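Local atomic coordinates of major extracellular endoglucanase (Xanthomonas campestris pv. campestris, PDB entry 4TUF), a protein that hydrolyses internal beta-1,4-glucosidic linkages in cellulose, lichenin and cereal beta-D-glucans, this chain being the family 5 catalytic domain of a longer secreted protein. Residues C62-T65 with L66-D69; H236-G239 with P240-V244; P258-W261 with E262-G266. All coordinates share one frame; numbering follows the deposited sequence.

Contact 1 (C62-T65 with L66-D69). With 2HP (dihydrogenphosphate ion), chain K; 2HP (dihydrogenphosphate ion), chain G.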
loop_
_atom_site.group_PDB
_atom_site.type_symbol
_atom_site.label_atom_id
_atom_site.label_comp_id
_atom_site.label_asym_id
_atom_site.label_seq_id
_atom_site.Cartn_x
_atom_site.Cartn_y
_atom_site.Cartn_z
ATOM N N CYS A 62 -10.924 6.603 1.684
ATOM C CA CYS A 62 -12.160 5.916 2.028
ATOM C C CYS A 62 -13.274 6.541 1.202
ATOM O O CYS A 62 -13.102 7.645 0.688
ATOM C CB CYS A 62 -12.446 6.026 3.526
ATOM S SG CYS A 62 -12.764 7.713 4.121
ATOM N N PRO A 63 -14.406 5.835 1.043
ATOM C CA PRO A 63 -15.527 6.366 0.261
ATOM C C PRO A 63 -15.980 7.762 0.690
ATOM O O PRO A 63 -16.159 8.625 -0.171
ATOM C CB PRO A 63 -16.631 5.345 0.517
ATOM C CG PRO A 63 -15.901 4.066 0.700
ATOM C CD PRO A 63 -14.638 4.432 1.437
ATOM N N ALA A 64 -16.155 7.978 1.989
ATOM C CA ALA A 64 -16.618 9.267 2.500
ATOM C C ALA A 64 -15.766 10.434 1.996
ATOM O O ALA A 64 -16.290 11.507 1.693
ATOM C CB ALA A 64 -16.638 9.255 4.017
ATOM N N THR A 65 -14.457 10.218 1.902
ATOM C CA THR A 65 -13.537 11.249 1.427
ATOM C C THR A 65 -13.854 11.675 -0.011
ATOM O O THR A 65 -13.650 12.833 -0.390
ATOM C CB THR A 65 -12.077 10.760 1.516
ATOM O OG1 THR A 65 -11.708 10.631 2.893
ATOM C CG2 THR A 65 -11.127 11.727 0.836
ATOM N N LEU A 66 -14.381 10.740 -0.800
ATOM C CA LEU A 66 -14.654 10.989 -2.211
ATOM C C LEU A 66 -15.983 11.706 -2.441
ATOM O O LEU A 66 -16.303 12.067 -3.573
ATOM C CB LEU A 66 -14.651 9.676 -2.990
ATOM C CG LEU A 66 -13.459 8.731 -2.835
ATOM C CD1 LEU A 66 -13.730 7.459 -3.618
ATOM C CD2 LEU A 66 -12.166 9.394 -3.297
ATOM N N ARG A 67 -16.759 11.906 -1.380
ATOM C CA ARG A 67 -18.057 12.562 -1.509
ATOM C C ARG A 67 -17.916 14.082 -1.466
ATOM O O ARG A 67 -17.013 14.616 -0.826
ATOM C CB ARG A 67 -19.014 12.075 -0.422
ATOM C CG ARG A 67 -19.460 10.637 -0.637
ATOM C CD ARG A 67 -20.019 9.995 0.625
ATOM N NE ARG A 67 -20.093 8.543 0.477
ATOM C CZ ARG A 67 -20.175 7.689 1.493
ATOM N NH1 ARG A 67 -20.198 8.142 2.742
ATOM N NH2 ARG A 67 -20.230 6.380 1.256
ATOM N N SER A 68 -18.827 14.763 -2.153
ATOM C CA SER A 68 -18.672 16.175 -2.485
ATOM C C SER A 68 -18.580 17.102 -1.280
ATOM O O SER A 68 -17.782 18.042 -1.281
ATOM C CB SER A 68 -19.830 16.627 -3.377
ATOM O OG SER A 68 -19.811 15.943 -4.618
ATOM N N ASP A 69 -19.389 16.837 -0.258
ATOM C CA ASP A 69 -19.509 17.759 0.866
ATOM C C ASP A 69 -18.896 17.236 2.166
ATOM O O ASP A 69 -19.126 17.803 3.233
ATOM C CB ASP A 69 -20.980 18.104 1.095
ATOM C CG ASP A 69 -21.876 16.889 1.007
ATOM O OD1 ASP A 69 -21.335 15.759 0.985
ATOM O OD2 ASP A 69 -23.113 17.059 0.956
HETATM P P 2HP K . -18.986 8.999 -4.558
HETATM O O1 2HP K . -18.662 10.427 -4.930
HETATM O O2 2HP K . -18.225 8.603 -3.316
HETATM O O3 2HP K . -20.469 8.878 -4.300
HETATM O O4 2HP K . -18.579 8.081 -5.685
HETATM P P 2HP G . -20.975 5.375 -2.851
HETATM O O1 2HP G . -20.517 5.371 -4.292
HETATM O O2 2HP G . -19.993 4.596 -2.006
HETATM O O3 2HP G . -21.027 6.794 -2.333
HETATM O O4 2HP G . -22.356 4.758 -2.762
#

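Contact 2 (H236-G239 with P240-V244)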
loop_
_atom_site.group_PDB
_atom_site.type_symbol
_atom_site.label_atom_id
_atom_site.label_comp_id
_atom_site.label_asym_id
_atom_site.label_seq_id
_atom_site.Cartn_x
_atom_site.Cartn_y
_atom_site.Cartn_z
ATOM N N HIS A 236 1.434 -7.521 1.895
ATOM C CA HIS A 236 1.980 -6.835 3.050
ATOM C C HIS A 236 2.744 -7.827 3.915
ATOM O O HIS A 236 2.460 -9.025 3.904
ATOM C CB HIS A 236 0.866 -6.176 3.867
ATOM C CG HIS A 236 0.100 -5.129 3.122
ATOM N ND1 HIS A 236 -0.814 -4.300 3.737
ATOM C CD2 HIS A 236 0.112 -4.772 1.814
ATOM C CE1 HIS A 236 -1.337 -3.482 2.839
ATOM N NE2 HIS A 236 -0.791 -3.748 1.665
ATOM N N VAL A 237 3.708 -7.325 4.674
ATOM C CA VAL A 237 4.386 -8.142 5.666
ATOM C C VAL A 237 4.871 -7.248 6.803
ATOM O O VAL A 237 5.327 -6.132 6.567
ATOM C CB VAL A 237 5.562 -8.926 5.043
ATOM C CG1 VAL A 237 6.457 -8.002 4.248
ATOM C CG2 VAL A 237 6.355 -9.662 6.110
ATOM N N TYR A 238 4.745 -7.727 8.037
ATOM C CA TYR A 238 5.204 -6.973 9.197
ATOM C C TYR A 238 6.050 -7.843 10.126
ATOM O O TYR A 238 6.203 -9.048 9.898
ATOM C CB TYR A 238 4.020 -6.399 9.965
ATOM C CG TYR A 238 3.027 -5.675 9.095
ATOM C CD1 TYR A 238 3.169 -4.321 8.824
ATOM C CD2 TYR A 238 1.944 -6.347 8.540
ATOM C CE1 TYR A 238 2.265 -3.660 8.020
ATOM C CE2 TYR A 238 1.033 -5.693 7.741
ATOM C CZ TYR A 238 1.199 -4.348 7.487
ATOM O OH TYR A 238 0.297 -3.687 6.691
ATOM N N GLY A 239 6.600 -7.223 11.168
ATOM C CA GLY A 239 7.487 -7.904 12.092
ATOM C C GLY A 239 6.944 -8.004 13.506
ATOM O O GLY A 239 5.749 -7.813 13.741
ATOM N N PRO A 240 7.836 -8.292 14.463
ATOM C CA PRO A 240 7.506 -8.645 15.850
ATOM C C PRO A 240 6.591 -7.652 16.568
ATOM O O PRO A 240 5.825 -8.080 17.431
ATOM C CB PRO A 240 8.876 -8.689 16.530
ATOM C CG PRO A 240 9.827 -9.005 15.432
ATOM C CD PRO A 240 9.291 -8.288 14.230
ATOM N N ASP A 241 6.658 -6.368 16.227
ATOM C CA ASP A 241 5.898 -5.368 16.975
ATOM C C ASP A 241 4.507 -5.114 16.408
ATOM O O ASP A 241 3.773 -4.274 16.924
ATOM C CB ASP A 241 6.670 -4.050 17.052
ATOM C CG ASP A 241 7.201 -3.603 15.710
ATOM O OD1 ASP A 241 6.807 -4.190 14.676
ATOM O OD2 ASP A 241 8.016 -2.656 15.694
ATOM N N VAL A 242 4.148 -5.832 15.348
ATOM C CA VAL A 242 2.769 -5.834 14.875
ATOM C C VAL A 242 2.062 -7.046 15.452
ATOM O O VAL A 242 0.960 -6.946 15.994
ATOM C CB VAL A 242 2.683 -5.853 13.341
ATOM C CG1 VAL A 242 1.270 -6.257 12.877
ATOM C CG2 VAL A 242 3.084 -4.493 12.784
ATOM N N PHE A 243 2.718 -8.194 15.342
ATOM C CA PHE A 243 2.245 -9.420 15.964
ATOM C C PHE A 243 3.443 -10.324 16.185
ATOM O O PHE A 243 4.320 -10.416 15.325
ATOM C CB PHE A 243 1.191 -10.115 15.095
ATOM C CG PHE A 243 0.541 -11.305 15.752
ATOM C CD1 PHE A 243 1.157 -12.550 15.741
ATOM C CD2 PHE A 243 -0.696 -11.184 16.366
ATOM C CE1 PHE A 243 0.556 -13.645 16.344
ATOM C CE2 PHE A 243 -1.305 -12.277 16.972
ATOM C CZ PHE A 243 -0.681 -13.507 16.960
ATOM N N VAL A 244 3.489 -10.981 17.337
ATOM C CA VAL A 244 4.575 -11.907 17.612
ATOM C C VAL A 244 4.215 -13.280 17.061
ATOM O O VAL A 244 3.628 -14.115 17.752
ATOM C CB VAL A 244 4.884 -11.991 19.120
ATOM C CG1 VAL A 244 5.988 -13.006 19.384
ATOM C CG2 VAL A 244 5.289 -10.617 19.649
#

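Contact 3 (P258-W261 with E262-G266)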
loop_
_atom_site.group_PDB
_atom_site.type_symbol
_atom_site.label_atom_id
_atom_site.label_comp_id
_atom_site.label_asym_id
_atom_site.label_seq_id
_atom_site.Cartn_x
_atom_site.Cartn_y
_atom_site.Cartn_z
ATOM N N PRO A 258 13.610 -16.232 5.493
ATOM C CA PRO A 258 13.507 -16.273 4.025
ATOM C C PRO A 258 12.582 -17.364 3.458
ATOM O O PRO A 258 11.919 -17.122 2.452
ATOM C CB PRO A 258 14.954 -16.523 3.589
ATOM C CG PRO A 258 15.762 -15.879 4.648
ATOM C CD PRO A 258 15.018 -16.125 5.928
ATOM N N ALA A 259 12.535 -18.532 4.089
ATOM C CA ALA A 259 11.655 -19.608 3.642
ATOM C C ALA A 259 10.185 -19.226 3.813
ATOM O O ALA A 259 9.325 -19.617 3.023
ATOM C CB ALA A 259 11.960 -20.886 4.403
ATOM N N ILE A 260 9.904 -18.456 4.855
ATOM C CA ILE A 260 8.542 -18.056 5.167
ATOM C C ILE A 260 8.068 -16.945 4.234
ATOM O O ILE A 260 6.938 -16.972 3.736
ATOM C CB ILE A 260 8.437 -17.612 6.638
ATOM C CG1 ILE A 260 8.573 -18.837 7.547
ATOM C CG2 ILE A 260 7.132 -16.887 6.897
ATOM C CD1 ILE A 260 8.815 -18.498 8.985
ATOM N N TRP A 261 8.942 -15.974 3.988
ATOM C CA TRP A 261 8.662 -14.923 3.019
ATOM C C TRP A 261 8.539 -15.513 1.624
ATOM O O TRP A 261 7.681 -15.105 0.844
ATOM C CB TRP A 261 9.754 -13.855 3.047
ATOM C CG TRP A 261 9.836 -13.115 4.346
ATOM C CD1 TRP A 261 8.802 -12.794 5.175
ATOM C CD2 TRP A 261 11.021 -12.615 4.971
ATOM N NE1 TRP A 261 9.270 -12.114 6.275
ATOM C CE2 TRP A 261 10.631 -11.993 6.172
ATOM C CE3 TRP A 261 12.375 -12.626 4.629
ATOM C CZ2 TRP A 261 11.544 -11.395 7.035
ATOM C CZ3 TRP A 261 13.279 -12.030 5.487
ATOM C CH2 TRP A 261 12.860 -11.424 6.676
ATOM N N GLU A 262 9.400 -16.476 1.314
ATOM C CA GLU A 262 9.351 -17.150 0.023
ATOM C C GLU A 262 7.996 -17.815 -0.179
ATOM O O GLU A 262 7.354 -17.626 -1.209
ATOM C CB GLU A 262 10.475 -18.182 -0.093
ATOM C CG GLU A 262 10.530 -18.913 -1.426
ATOM C CD GLU A 262 11.137 -18.072 -2.538
ATOM O OE1 GLU A 262 11.500 -16.901 -2.283
ATOM O OE2 GLU A 262 11.255 -18.590 -3.670
ATOM N N ARG A 263 7.562 -18.573 0.823
ATOM C CA ARG A 263 6.271 -19.249 0.783
ATOM C C ARG A 263 5.086 -18.308 0.570
ATOM O O ARG A 263 4.234 -18.557 -0.282
ATOM C CB ARG A 263 6.047 -20.036 2.073
ATOM C CG ARG A 263 4.705 -20.732 2.116
ATOM C CD ARG A 263 4.749 -21.959 2.998
ATOM N NE ARG A 263 4.838 -21.624 4.414
ATOM C CZ ARG A 263 5.629 -22.253 5.276
ATOM N NH1 ARG A 263 6.408 -23.243 4.860
ATOM N NH2 ARG A 263 5.644 -21.887 6.551
ATOM N N HIS A 264 4.984 -17.289 1.418
ATOM C CA HIS A 264 3.894 -16.315 1.366
ATOM C C HIS A 264 3.825 -15.398 0.144
ATOM O O HIS A 264 2.757 -15.201 -0.409
ATOM C CB HIS A 264 3.879 -15.477 2.641
ATOM C CG HIS A 264 3.533 -16.254 3.869
ATOM N ND1 HIS A 264 3.794 -15.793 5.137
ATOM C CD2 HIS A 264 2.950 -17.463 4.024
ATOM C CE1 HIS A 264 3.385 -16.681 6.021
ATOM N NE2 HIS A 264 2.869 -17.704 5.370
ATOM N N PHE A 265 4.952 -14.845 -0.287
ATOM C CA PHE A 265 4.945 -14.024 -1.489
ATOM C C PHE A 265 6.098 -14.204 -2.449
ATOM O O PHE A 265 5.972 -13.969 -3.608
ATOM C CB PHE A 265 4.793 -12.544 -1.144
ATOM C CG PHE A 265 5.844 -12.019 -0.241
ATOM C CD1 PHE A 265 5.693 -12.102 1.090
ATOM C CD2 PHE A 265 6.971 -11.452 -0.737
ATOM C CE1 PHE A 265 6.648 -11.631 1.923
ATOM C CE2 PHE A 265 7.941 -10.981 0.085
ATOM C CZ PHE A 265 7.778 -11.072 1.420
ATOM N N GLY A 266 7.240 -14.568 -1.917
ATOM C CA GLY A 266 8.503 -14.483 -2.609
ATOM C C GLY A 266 8.637 -15.347 -3.816
ATOM O O GLY A 266 9.234 -15.001 -4.793
#

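Contact 1 (C62-T65 with L66-D69)
R67 doubles back over the turn that starts at P63 and lays one face of its guanidinium on the backbone there, with A64 N 4.0 Å from the guanidinium plane, over its centre. Its two terminal nitrogens divide between neighbouring residues, R67 NH2 3.8 Å from P63 CB and R67 NH1 3.9 Å from A64 CB. With CG set beside the backbone N (chi1 -71°), the chain runs extended from CG to NE along this surface. L66 leaves on a different course: its CB passes P63 O at 3.4 Å and its isobutyl end packs on F138 and V139 of helix 129-143. L66 N bonds to P63 O (2.8 Å) and R67 N to A64 O (3.1 Å), two overlapping i to i+3 turns. Just before the turns C62 is tied to C115 by a disulfide, and within them T65 OG1 bonds to F27 O. The chain G phosphate lies at the guanidinium edge, where its O3 takes a weak bond from R67 NE (3.4 Å); the chain K phosphate has its O2 3.6 Å from R67 CG. The cation thus uses its face for backbone and its edge for anion, and its charge probably contributes to holding the phosphates, one of which is also bonded by Q131.

Contact 2 (H236-G239 with P240-V244)
The Y238 ring meets V242 obliquely, the methyl CG2 approaching neither squarely over the face nor at the edge; it lies 3.5 Å from Y238 CB and 3.9 Å from Y238 CG, so the valine covers the root of the side chain rather than its phenol end. W312 meets the same ring with its plane turned by about 70°. Y238 CG stands beside the backbone N (chi1 -49°), which carries the ring away from the loop and brings OH to hydrogen bonds with both E278 and E157. H236, two residues back on the strand, turns its imidazole the same way, and its ND1 also bonds to E157, whereas V237 between them faces W293 of helix 288-303. At G239 to V242 the chain turns. V242 N gives a nearly straight bond to G239 O (3.0 Å, 163°), and F243 N adds a weak one to the same oxygen at 3.4 Å. P240 and D241 have the backbone angles of a type I beta turn. D241 OD2 accepts from K282 N, but its OD1 lies close to D290 OD1, a pairing of acids that may raise the affinity of one for a proton. The turn directly follows strand 231-238, at the C-terminal end where a TIM barrel carries its active site. A tyrosine touching the probable nucleophile E278 and the probable proton donor E157, with a histidine earlier on its strand, is characteristic of the family 5 catalytic centre.

Contact 3 (P258-W261 with E262-G266)
W261 and F265, one helical turn apart, point the same way but do not stack: the indole five-membered ring and the phenyl ring have centroids 5.8 Å apart and planes at 34°, and the closest carbons are W261 CB and F265 CZ at 3.8 Å. I260 and H264 likewise run side by side, with I260 CG2 3.9 Å from H264 CE1. Two carbonyl oxygens lie over ring faces: W261 O sits 3.6 Å above the F265 plane, over its centre, while I260 O lies above the H264 ring, offset toward its rim. F265 reaches its place because CG takes the position between backbone N and carbonyl carbon (chi1 58°), tipping the ring back over the preceding turn. Among the backbone bonds, E262 N to P258 O, R263 N to A259 O and H264 N to I260 O are ordinary alpha-helical ones. W261 O then accepts twice, from F265 N at 3.0 Å and from G266 N at 2.8 Å, the donors arriving from opposite faces of the carbonyl plane; the second bond makes a pi-type turn at the helix end. Among side-chain bonds, E262, bent at chi2 (77°), bonds through OE1 to Y300 OH. Helix 257-266 is the connecting helix of a beta-alpha-beta unit: W261 lies between strand 231-238 and helix 288-303, touching V237, A296 and L297, and F265 rests on P235 of the strand.

Overall arrangement
Contacts 2 and 3 are consecutive parts of one beta-alpha-beta unit and touch where V237 CG2 packs 3.8 Å from W261 NE1. Strand 231-238 thus serves both: alternate residues face the catalytic centre in contact 2, and V237 faces the outer helices with contact 3. Contact 1 stands apart, in the loop after strand 56-61, its centre about 37 Å from that of contact 3 and on the opposite side of the chain's centre. It is largely buried, yet carries phosphates beside an arginine. Contact 2 combines a buried tyrosine with a partly exposed turn, and contact 3 sets aromatic rings inward, with A259 on the exposed side.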